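Local structure of AgaA (Rhizobium radiobacter, 6HLX) at residues R258-R267 and L441-F449; D385-Y393 and R429-A440. The protein binds the opine agropinic acid as the periplasmic substrate-binding protein of an ABC transporter, for import into the bacterium. All blocks are in the same frame, centred on the assembly; numbering follows the deposited sequence.

Interaction 1 of 2, residues R258-R267 and L441-F449; sequences RQAIAYAVDR and LELSPLVYF. With ZN (zinc ion), chain O.
R258 reaches the end of helix 426-443 side-on and grips one carbonyl with two nitrogens. Its NE and NH1 both donate to L443 O, and NH1 is the shorter at 2.8 Å. The oxygen lies in the guanidinium plane, and P445 CA sits over one face of that group. A bend at chi3 (-68°) turns the guanidinium to this carbonyl. R258 NH2 is bonded to F252 O. Q259 NE2 gives a weak bond to E442 O; its stronger partner is Y301 OH. S444 leaves the helix with positive phi, and its OG donates back to L441 O at 2.8 Å.

R267 works end-on within its own segment. NH1 and NH2 both donate to A262 O, which ties the residues just after the helix back to its last turn. Water 2 links R267 NH2 to Y448 O across the contact. The F449 ring stands steeply to this guanidinium, with the two planes 75° apart. F449 CD1 lies over one guanidinium face, while NE meets the ring edge.

The apolar part centres on F449. V265 CG1 sits over one ring face in a CH-pi contact, 4.1 Å from the centroid. V265 CB is 3.6 Å from F449 CE1. A262 CB packs on V447 CG1 at 4.0 Å.

D266 turns away from this packing. Its OD1 binds a zinc ion at 1.9 Å, and water 1 is a second ligand.

The axes of segments 258-264 and 446-449 come within 8.8 Å and run almost parallel. V447 and F449 bond through their backbones to strand 240-245. Helix 255-264 thus covers one face of the mixed sheet of this family 5 solute-binding protein. Helix 333-347 touches I261, V265 and F449, and helix 306-315 packs on A260, Y263 and A264.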
loop_
_atom_site.group_PDB
_atom_site.type_symbol
_atom_site.label_atom_id
_atom_site.label_comp_id
_atom_site.label_asym_id
_atom_site.label_seq_id
_atom_site.Cartn_x
_atom_site.Cartn_y
_atom_site.Cartn_z
ATOM N N ARG A 258 7.647 7.501 22.202
ATOM C CA ARG A 258 6.656 7.234 21.161
ATOM C C ARG A 258 5.245 7.410 21.739
ATOM O O ARG A 258 4.420 8.078 21.119
ATOM C CB ARG A 258 6.878 5.843 20.539
ATOM C CG ARG A 258 8.312 5.692 19.989
ATOM C CD ARG A 258 8.477 4.421 19.177
ATOM N NE ARG A 258 8.379 3.210 19.994
ATOM C CZ ARG A 258 9.370 2.352 20.198
ATOM N NH1 ARG A 258 9.160 1.244 20.893
ATOM N NH2 ARG A 258 10.587 2.605 19.727
ATOM N N GLN A 259 5.015 6.915 22.979
ATOM C CA GLN A 259 3.735 7.098 23.683
ATOM C C GLN A 259 3.489 8.573 23.982
ATOM O O GLN A 259 2.355 9.022 23.816
ATOM C CB GLN A 259 3.662 6.282 24.990
ATOM C CG GLN A 259 3.556 4.769 24.774
ATOM C CD GLN A 259 2.702 4.082 25.829
ATOM O OE1 GLN A 259 2.137 4.706 26.718
ATOM N NE2 GLN A 259 2.548 2.782 25.733
ATOM N N ALA A 260 4.538 9.348 24.405
ATOM C CA ALA A 260 4.368 10.795 24.657
ATOM C C ALA A 260 3.784 11.485 23.415
ATOM O O ALA A 260 2.849 12.265 23.538
ATOM C CB ALA A 260 5.693 11.450 25.041
ATOM N N ILE A 261 4.303 11.152 22.224
ATOM C CA ILE A 261 3.809 11.690 20.949
ATOM C C ILE A 261 2.337 11.296 20.709
ATOM O O ILE A 261 1.545 12.152 20.322
ATOM C CB ILE A 261 4.753 11.301 19.807
ATOM C CG1 ILE A 261 6.082 12.077 19.981
ATOM C CG2 ILE A 261 4.109 11.604 18.449
ATOM C CD1 ILE A 261 7.211 11.596 19.119
ATOM N N ALA A 262 1.973 10.030 21.008
ATOM C CA ALA A 262 0.583 9.551 20.893
ATOM C C ALA A 262 -0.356 10.347 21.840
ATOM O O ALA A 262 -1.498 10.612 21.472
ATOM C CB ALA A 262 0.513 8.071 21.216
ATOM N N TYR A 263 0.134 10.753 23.034
ATOM C CA TYR A 263 -0.682 11.532 23.990
ATOM C C TYR A 263 -0.721 13.029 23.651
ATOM O O TYR A 263 -1.653 13.734 24.070
ATOM C CB TYR A 263 -0.143 11.356 25.442
ATOM C CG TYR A 263 -0.567 10.063 26.110
ATOM C CD1 TYR A 263 -1.875 9.881 26.559
ATOM C CD2 TYR A 263 0.349 9.039 26.333
ATOM C CE1 TYR A 263 -2.262 8.703 27.199
ATOM C CE2 TYR A 263 -0.029 7.854 26.978
ATOM C CZ TYR A 263 -1.339 7.691 27.400
ATOM O OH TYR A 263 -1.732 6.529 28.011
ATOM N N ALA A 264 0.325 13.542 22.976
ATOM C CA ALA A 264 0.462 14.975 22.697
ATOM C C ALA A 264 -0.261 15.476 21.464
ATOM O O ALA A 264 -0.522 16.677 21.359
ATOM C CB ALA A 264 1.934 15.351 22.592
ATOM N N VAL A 265 -0.502 14.602 20.485
ATOM C CA VAL A 265 -1.094 15.071 19.234
ATOM C C VAL A 265 -2.609 15.034 19.278
ATOM O O VAL A 265 -3.187 13.956 19.336
ATOM C CB VAL A 265 -0.514 14.336 17.999
ATOM C CG1 VAL A 265 -1.136 14.870 16.700
ATOM C CG2 VAL A 265 1.005 14.460 17.942
ATOM N N ASP A 266 -3.255 16.219 19.222
ATOM C CA ASP A 266 -4.700 16.276 19.181
ATOM C C ASP A 266 -5.159 15.775 17.804
ATOM O O ASP A 266 -4.758 16.318 16.767
ATOM C CB ASP A 266 -5.239 17.683 19.411
ATOM C CG ASP A 266 -6.720 17.603 19.643
ATOM O OD1 ASP A 266 -7.131 17.403 20.821
ATOM O OD2 ASP A 266 -7.476 17.679 18.653
ATOM N N ARG A 267 -5.983 14.736 17.805
ATOM C CA ARG A 267 -6.413 14.111 16.551
ATOM C C ARG A 267 -7.407 14.955 15.762
ATOM O O ARG A 267 -7.387 14.912 14.522
ATOM C CB ARG A 267 -6.914 12.702 16.817
ATOM C CG ARG A 267 -5.735 11.811 17.179
ATOM C CD ARG A 267 -6.094 10.825 18.223
ATOM N NE ARG A 267 -5.000 9.886 18.477
ATOM C CZ ARG A 267 -4.096 10.011 19.444
ATOM N NH1 ARG A 267 -4.080 11.087 20.215
ATOM N NH2 ARG A 267 -3.171 9.079 19.615
ATOM N N LEU A 441 0.602 -1.853 21.826
ATOM C CA LEU A 441 0.254 -0.584 22.488
ATOM C C LEU A 441 1.336 -0.198 23.495
ATOM O O LEU A 441 1.769 0.958 23.539
ATOM C CB LEU A 441 -1.091 -0.731 23.218
ATOM C CG LEU A 441 -2.318 -0.779 22.315
ATOM C CD1 LEU A 441 -3.543 -1.322 23.087
ATOM C CD2 LEU A 441 -2.611 0.617 21.730
ATOM N N GLU A 442 1.780 -1.170 24.302
ATOM C CA GLU A 442 2.815 -0.941 25.303
ATOM C C GLU A 442 4.090 -0.330 24.696
ATOM O O GLU A 442 4.607 0.675 25.212
ATOM C CB GLU A 442 3.142 -2.262 26.015
ATOM C CG GLU A 442 4.244 -2.108 27.045
ATOM C CD GLU A 442 4.699 -3.398 27.702
ATOM O OE1 GLU A 442 5.657 -3.338 28.506
ATOM O OE2 GLU A 442 4.107 -4.465 27.414
ATOM N N LEU A 443 4.578 -0.923 23.603
ATOM C CA LEU A 443 5.815 -0.475 22.963
ATOM C C LEU A 443 5.613 0.658 21.972
ATOM O O LEU A 443 6.542 1.442 21.729
ATOM C CB LEU A 443 6.556 -1.652 22.307
ATOM C CG LEU A 443 7.009 -2.806 23.228
ATOM C CD1 LEU A 443 7.703 -3.869 22.410
ATOM C CD2 LEU A 443 7.956 -2.329 24.332
ATOM N N SER A 444 4.396 0.759 21.408
ATOM C CA SER A 444 4.026 1.769 20.415
ATOM C C SER A 444 5.116 2.043 19.346
ATOM O O SER A 444 5.473 3.211 19.141
ATOM C CB SER A 444 3.597 3.060 21.105
ATOM O OG SER A 444 2.298 2.898 21.650
ATOM N N PRO A 445 5.657 1.011 18.651
ATOM C CA PRO A 445 6.624 1.287 17.565
ATOM C C PRO A 445 5.971 2.111 16.456
ATOM O O PRO A 445 6.648 2.874 15.783
ATOM C CB PRO A 445 7.001 -0.103 17.058
ATOM C CG PRO A 445 5.811 -0.966 17.398
ATOM C CD PRO A 445 5.335 -0.436 18.725
ATOM N N LEU A 446 4.642 1.948 16.272
ATOM C CA LEU A 446 3.838 2.716 15.315
ATOM C C LEU A 446 2.827 3.511 16.135
ATOM O O LEU A 446 2.300 3.002 17.122
ATOM C CB LEU A 446 3.065 1.810 14.338
ATOM C CG LEU A 446 3.804 1.105 13.165
ATOM C CD1 LEU A 446 4.499 2.104 12.217
ATOM C CD2 LEU A 446 4.742 0.018 13.638
ATOM N N VAL A 447 2.538 4.737 15.699
ATOM C CA VAL A 447 1.535 5.579 16.359
ATOM C C VAL A 447 0.491 5.913 15.297
ATOM O O VAL A 447 0.847 6.194 14.136
ATOM C CB VAL A 447 2.180 6.823 17.016
ATOM C CG1 VAL A 447 1.146 7.914 17.260
ATOM C CG2 VAL A 447 2.884 6.438 18.325
ATOM N N TYR A 448 -0.813 5.859 15.678
ATOM C CA TYR A 448 -1.893 6.088 14.711
ATOM C C TYR A 448 -2.783 7.221 15.190
ATOM O O TYR A 448 -3.085 7.303 16.386
ATOM C CB TYR A 448 -2.740 4.811 14.556
ATOM C CG TYR A 448 -1.933 3.573 14.249
ATOM C CD1 TYR A 448 -1.450 2.760 15.274
ATOM C CD2 TYR A 448 -1.709 3.170 12.931
ATOM C CE1 TYR A 448 -0.704 1.613 14.997
ATOM C CE2 TYR A 448 -0.982 2.014 12.644
ATOM C CZ TYR A 448 -0.504 1.227 13.684
ATOM O OH TYR A 448 0.199 0.081 13.422
ATOM N N PHE A 449 -3.248 8.060 14.244
ATOM C CA PHE A 449 -4.056 9.215 14.617
ATOM C C PHE A 449 -5.464 9.218 14.105
ATOM O O PHE A 449 -6.341 9.695 14.825
ATOM C CB PHE A 449 -3.363 10.513 14.162
ATOM C CG PHE A 449 -2.048 10.764 14.872
ATOM C CD1 PHE A 449 -1.952 10.653 16.256
ATOM C CD2 PHE A 449 -0.903 11.091 14.148
ATOM C CE1 PHE A 449 -0.727 10.887 16.912
ATOM C CE2 PHE A 449 0.314 11.325 14.803
ATOM C CZ PHE A 449 0.392 11.212 16.174
HETATM ZN ZN ZN O . -9.006 17.103 20.799
HETATM O O HOH W 1 -10.099 18.418 19.857
HETATM O O HOH W 2 -3.509 6.426 18.887
#

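Interaction 2 of 2, residues D385-Y393 and R429-A440; sequences DADWLSNYY and RVKIYDAFVDRA. With ACT (acetate ion), chain J.
D385 and R429 form a salt bridge with two hydrogen bonds. R429 approaches end-on. NH1 donates to D385 OD2 and NH2 to OD1, both at 2.9 Å and nearly straight. Each oxygen uses its syn lone pair, and the carboxylate and guanidinium planes are only 9° apart. A bend at chi3 (83°) brings the arginine end round to the acid.

D385 OD2 has a second donor. D387 N meets it from above the carboxylate plane at 2.8 Å, a capping bond before helix 388-393. R429 NH1 also donates to Y433 OH, and NE to G420 O. Y433 OH gives a hydrogen bond to water 3, which donates to D387 OD1. That same oxygen accepts from S390 OG and pairs with R421.

Toward Y393 and A440 the contact is mostly apolar. A386 CB lies over the Y433 ring, 3.8 Å from its centroid, in a CH-pi contact. L389 CD1 reaches both Y433 and F436, at 3.7 Å from F436 CE2. The edge of F436 points at the face of Y393 in a T-shaped pair, planes at 88°, with CZ over the ring centre. A440 CB touches Y393 CE2. Y393 OH is hydrogen-bonded to Y448 OH and to water 4, which donates to A440 O.

The polar groups of this buried contact are thus largely paired. The flat two-bond bridge fixes the rotation of both charged ends. The D387 N bond and the R429 charge would probably favour an ionised D385. The salt bridge ties the turn before helix 388-393 to helix 426-443, and the aromatic pair holds the helix itself.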
loop_
_atom_site.group_PDB
_atom_site.type_symbol
_atom_site.label_atom_id
_atom_site.label_comp_id
_atom_site.label_asym_id
_atom_site.label_seq_id
_atom_site.Cartn_x
_atom_site.Cartn_y
_atom_site.Cartn_z
ATOM N N ASP A 385 -5.634 -10.205 5.406
ATOM C CA ASP A 385 -5.536 -11.206 6.464
ATOM C C ASP A 385 -4.924 -10.440 7.644
ATOM O O ASP A 385 -4.157 -9.479 7.431
ATOM C CB ASP A 385 -4.609 -12.377 6.063
ATOM C CG ASP A 385 -4.448 -13.378 7.204
ATOM O OD1 ASP A 385 -5.381 -14.172 7.435
ATOM O OD2 ASP A 385 -3.428 -13.304 7.915
ATOM N N ALA A 386 -5.162 -10.924 8.885
ATOM C CA ALA A 386 -4.612 -10.297 10.101
ATOM C C ALA A 386 -3.085 -10.158 10.035
ATOM O O ALA A 386 -2.516 -9.285 10.717
ATOM C CB ALA A 386 -4.978 -11.118 11.315
ATOM N N ASP A 387 -2.408 -11.029 9.248
ATOM C CA ASP A 387 -0.945 -10.969 9.130
ATOM C C ASP A 387 -0.439 -9.708 8.410
ATOM O O ASP A 387 0.778 -9.523 8.290
ATOM C CB ASP A 387 -0.342 -12.243 8.517
ATOM C CG ASP A 387 1.170 -12.309 8.683
ATOM O OD1 ASP A 387 1.650 -12.154 9.831
ATOM O OD2 ASP A 387 1.871 -12.437 7.657
ATOM N N TRP A 388 -1.350 -8.802 7.983
ATOM C CA TRP A 388 -0.900 -7.502 7.449
ATOM C C TRP A 388 -0.009 -6.835 8.520
ATOM O O TRP A 388 0.899 -6.071 8.203
ATOM C CB TRP A 388 -2.095 -6.578 7.127
ATOM C CG TRP A 388 -2.866 -6.044 8.314
ATOM C CD1 TRP A 388 -4.001 -6.576 8.861
ATOM C CD2 TRP A 388 -2.635 -4.794 9.001
ATOM N NE1 TRP A 388 -4.468 -5.763 9.876
ATOM C CE2 TRP A 388 -3.663 -4.648 9.964
ATOM C CE3 TRP A 388 -1.658 -3.776 8.891
ATOM C CZ2 TRP A 388 -3.763 -3.507 10.793
ATOM C CZ3 TRP A 388 -1.744 -2.660 9.727
ATOM C CH2 TRP A 388 -2.769 -2.548 10.683
ATOM N N LEU A 389 -0.259 -7.158 9.804
ATOM C CA LEU A 389 0.512 -6.622 10.929
ATOM C C LEU A 389 2.007 -6.926 10.848
ATOM O O LEU A 389 2.809 -6.120 11.336
ATOM C CB LEU A 389 -0.077 -7.135 12.255
ATOM C CG LEU A 389 -1.495 -6.612 12.565
ATOM C CD1 LEU A 389 -2.197 -7.489 13.644
ATOM C CD2 LEU A 389 -1.444 -5.117 12.983
ATOM N N SER A 390 2.399 -8.106 10.290
ATOM C CA SER A 390 3.837 -8.453 10.248
ATOM C C SER A 390 4.625 -7.434 9.437
ATOM O O SER A 390 5.744 -7.084 9.799
ATOM C CB SER A 390 4.057 -9.830 9.641
ATOM O OG SER A 390 3.839 -10.833 10.614
ATOM N N ASN A 391 4.021 -6.952 8.343
ATOM C CA ASN A 391 4.654 -5.978 7.472
ATOM C C ASN A 391 4.998 -4.677 8.238
ATOM O O ASN A 391 6.025 -4.057 7.967
ATOM C CB ASN A 391 3.759 -5.716 6.269
ATOM C CG ASN A 391 4.304 -4.704 5.296
ATOM O OD1 ASN A 391 5.493 -4.738 4.875
ATOM N ND2 ASN A 391 3.451 -3.773 4.934
ATOM N N TYR A 392 4.163 -4.320 9.242
ATOM C CA TYR A 392 4.351 -3.143 10.092
ATOM C C TYR A 392 5.241 -3.385 11.312
ATOM O O TYR A 392 5.983 -2.489 11.708
ATOM C CB TYR A 392 2.961 -2.646 10.585
ATOM C CG TYR A 392 2.233 -1.868 9.515
ATOM C CD1 TYR A 392 1.616 -2.520 8.442
ATOM C CD2 TYR A 392 2.173 -0.483 9.560
ATOM C CE1 TYR A 392 1.018 -1.799 7.409
ATOM C CE2 TYR A 392 1.559 0.249 8.540
ATOM C CZ TYR A 392 0.976 -0.417 7.473
ATOM O OH TYR A 392 0.440 0.318 6.446
ATOM N N TYR A 393 5.110 -4.563 11.959
ATOM C CA TYR A 393 5.713 -4.827 13.278
ATOM C C TYR A 393 6.863 -5.809 13.373
ATOM O O TYR A 393 7.602 -5.761 14.361
ATOM C CB TYR A 393 4.604 -5.324 14.232
ATOM C CG TYR A 393 3.649 -4.223 14.646
ATOM C CD1 TYR A 393 2.553 -3.890 13.854
ATOM C CD2 TYR A 393 3.843 -3.512 15.831
ATOM C CE1 TYR A 393 1.688 -2.855 14.209
ATOM C CE2 TYR A 393 2.971 -2.491 16.211
ATOM C CZ TYR A 393 1.905 -2.155 15.386
ATOM O OH TYR A 393 1.042 -1.146 15.744
ATOM N N ARG A 429 -6.387 -18.149 16.559
ATOM C CA ARG A 429 -5.653 -16.979 16.045
ATOM C C ARG A 429 -6.088 -15.691 16.751
ATOM O O ARG A 429 -5.244 -14.852 17.037
ATOM C CB ARG A 429 -5.864 -16.800 14.523
ATOM C CG ARG A 429 -5.183 -17.824 13.649
ATOM C CD ARG A 429 -5.336 -17.449 12.173
ATOM N NE ARG A 429 -4.327 -16.470 11.774
ATOM C CZ ARG A 429 -4.377 -15.753 10.656
ATOM N NH1 ARG A 429 -3.393 -14.905 10.355
ATOM N NH2 ARG A 429 -5.399 -15.891 9.814
ATOM N N VAL A 430 -7.377 -15.550 17.071
ATOM C CA VAL A 430 -7.854 -14.306 17.672
ATOM C C VAL A 430 -7.202 -14.053 19.066
ATOM O O VAL A 430 -6.836 -12.905 19.344
ATOM C CB VAL A 430 -9.398 -14.164 17.651
ATOM C CG1 VAL A 430 -10.077 -14.967 18.735
ATOM C CG2 VAL A 430 -9.817 -12.688 17.689
ATOM N N LYS A 431 -6.939 -15.117 19.866
ATOM C CA LYS A 431 -6.285 -14.995 21.178
ATOM C C LYS A 431 -4.852 -14.470 20.994
ATOM O O LYS A 431 -4.350 -13.707 21.824
ATOM C CB LYS A 431 -6.193 -16.370 21.866
ATOM C CG LYS A 431 -7.534 -17.041 22.163
ATOM C CD LYS A 431 -7.272 -18.364 22.891
ATOM C CE LYS A 431 -8.507 -19.202 23.096
ATOM N NZ LYS A 431 -8.176 -20.476 23.788
ATOM N N ILE A 432 -4.186 -14.927 19.922
ATOM C CA ILE A 432 -2.815 -14.540 19.598
ATOM C C ILE A 432 -2.771 -13.052 19.231
ATOM O O ILE A 432 -1.943 -12.318 19.765
ATOM C CB ILE A 432 -2.252 -15.444 18.468
ATOM C CG1 ILE A 432 -2.178 -16.921 18.924
ATOM C CG2 ILE A 432 -0.878 -14.935 18.015
ATOM C CD1 ILE A 432 -2.164 -17.904 17.753
ATOM N N TYR A 433 -3.633 -12.615 18.307
ATOM C CA TYR A 433 -3.630 -11.201 17.898
ATOM C C TYR A 433 -4.061 -10.274 19.050
ATOM O O TYR A 433 -3.550 -9.154 19.145
ATOM C CB TYR A 433 -4.434 -10.979 16.611
ATOM C CG TYR A 433 -3.748 -11.640 15.434
ATOM C CD1 TYR A 433 -2.557 -11.127 14.916
ATOM C CD2 TYR A 433 -4.236 -12.830 14.896
ATOM C CE1 TYR A 433 -1.895 -11.753 13.859
ATOM C CE2 TYR A 433 -3.588 -13.463 13.835
ATOM C CZ TYR A 433 -2.409 -12.929 13.331
ATOM O OH TYR A 433 -1.728 -13.578 12.337
ATOM N N ASP A 434 -4.957 -10.750 19.942
ATOM C CA ASP A 434 -5.358 -9.955 21.107
ATOM C C ASP A 434 -4.153 -9.719 22.034
ATOM O O ASP A 434 -3.976 -8.608 22.544
ATOM C CB ASP A 434 -6.493 -10.638 21.880
ATOM C CG ASP A 434 -7.853 -10.597 21.201
ATOM O OD1 ASP A 434 -8.070 -9.705 20.335
ATOM O OD2 ASP A 434 -8.700 -11.456 21.527
ATOM N N ALA A 435 -3.313 -10.762 22.249
ATOM C CA ALA A 435 -2.103 -10.619 23.068
ATOM C C ALA A 435 -1.084 -9.718 22.343
ATOM O O ALA A 435 -0.411 -8.899 22.980
ATOM C CB ALA A 435 -1.493 -11.984 23.375
ATOM N N PHE A 436 -1.009 -9.832 21.002
ATOM C CA PHE A 436 -0.105 -8.998 20.193
ATOM C C PHE A 436 -0.482 -7.515 20.392
ATOM O O PHE A 436 0.399 -6.680 20.593
ATOM C CB PHE A 436 -0.197 -9.371 18.690
ATOM C CG PHE A 436 0.237 -8.220 17.800
ATOM C CD1 PHE A 436 1.586 -7.967 17.569
ATOM C CD2 PHE A 436 -0.697 -7.339 17.274
ATOM C CE1 PHE A 436 1.988 -6.852 16.819
ATOM C CE2 PHE A 436 -0.293 -6.212 16.543
ATOM C CZ PHE A 436 1.047 -5.991 16.306
ATOM N N VAL A 437 -1.796 -7.209 20.357
ATOM C CA VAL A 437 -2.285 -5.820 20.460
ATOM C C VAL A 437 -1.818 -5.161 21.783
ATOM O O VAL A 437 -1.360 -4.019 21.772
ATOM C CB VAL A 437 -3.808 -5.742 20.248
ATOM C CG1 VAL A 437 -4.360 -4.441 20.806
ATOM C CG2 VAL A 437 -4.162 -5.875 18.764
ATOM N N ASP A 438 -1.891 -5.898 22.906
ATOM C CA ASP A 438 -1.418 -5.373 24.207
ATOM C C ASP A 438 0.055 -4.956 24.116
ATOM O O ASP A 438 0.416 -3.867 24.575
ATOM C CB ASP A 438 -1.576 -6.455 25.282
ATOM C CG ASP A 438 -3.020 -6.792 25.623
ATOM O OD1 ASP A 438 -3.932 -6.089 25.129
ATOM O OD2 ASP A 438 -3.237 -7.738 26.413
ATOM N N ARG A 439 0.900 -5.819 23.519
ATOM C CA ARG A 439 2.333 -5.523 23.391
ATOM C C ARG A 439 2.582 -4.390 22.377
ATOM O O ARG A 439 3.474 -3.564 22.589
ATOM C CB ARG A 439 3.127 -6.782 23.021
ATOM C CG ARG A 439 4.628 -6.525 22.986
ATOM C CD ARG A 439 5.336 -7.228 24.092
ATOM N NE ARG A 439 6.772 -6.950 24.098
ATOM C CZ ARG A 439 7.426 -6.468 25.150
ATOM N NH1 ARG A 439 8.738 -6.278 25.092
ATOM N NH2 ARG A 439 6.773 -6.173 26.268
ATOM N N ALA A 440 1.783 -4.341 21.296
ATOM C CA ALA A 440 1.888 -3.279 20.282
ATOM C C ALA A 440 1.575 -1.908 20.916
ATOM O O ALA A 440 2.173 -0.907 20.543
ATOM C CB ALA A 440 0.915 -3.554 19.147
HETATM C C ACT J . 9.618 -5.247 28.259
HETATM O O ACT J . 8.443 -4.962 28.627
HETATM O OXT ACT J . 10.403 -4.458 27.675
HETATM C CH3 ACT J . 10.137 -6.679 28.541
HETATM O O HOH W 3 0.824 -12.870 12.301
HETATM O O HOH W 4 2.045 0.286 17.727
#

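Interactions 1 and 2 share helix 426-443, and their centres are about 17 Å apart. Interaction 2 uses the body of this helix; interaction 1 takes its last turn and the strand that follows. They meet directly where Y448 OH lies 2.8 Å from Y393 OH, a probable hydrogen bond. P445 CG also packs against Y393 CE2 at 3.4 Å, and L446 CD2 against Y392 O at the same distance. The two contacts therefore form one continuous packed region. Interaction 2 lies away from the annotated sites. Interaction 1 carries D266, a partly exposed zinc ligand.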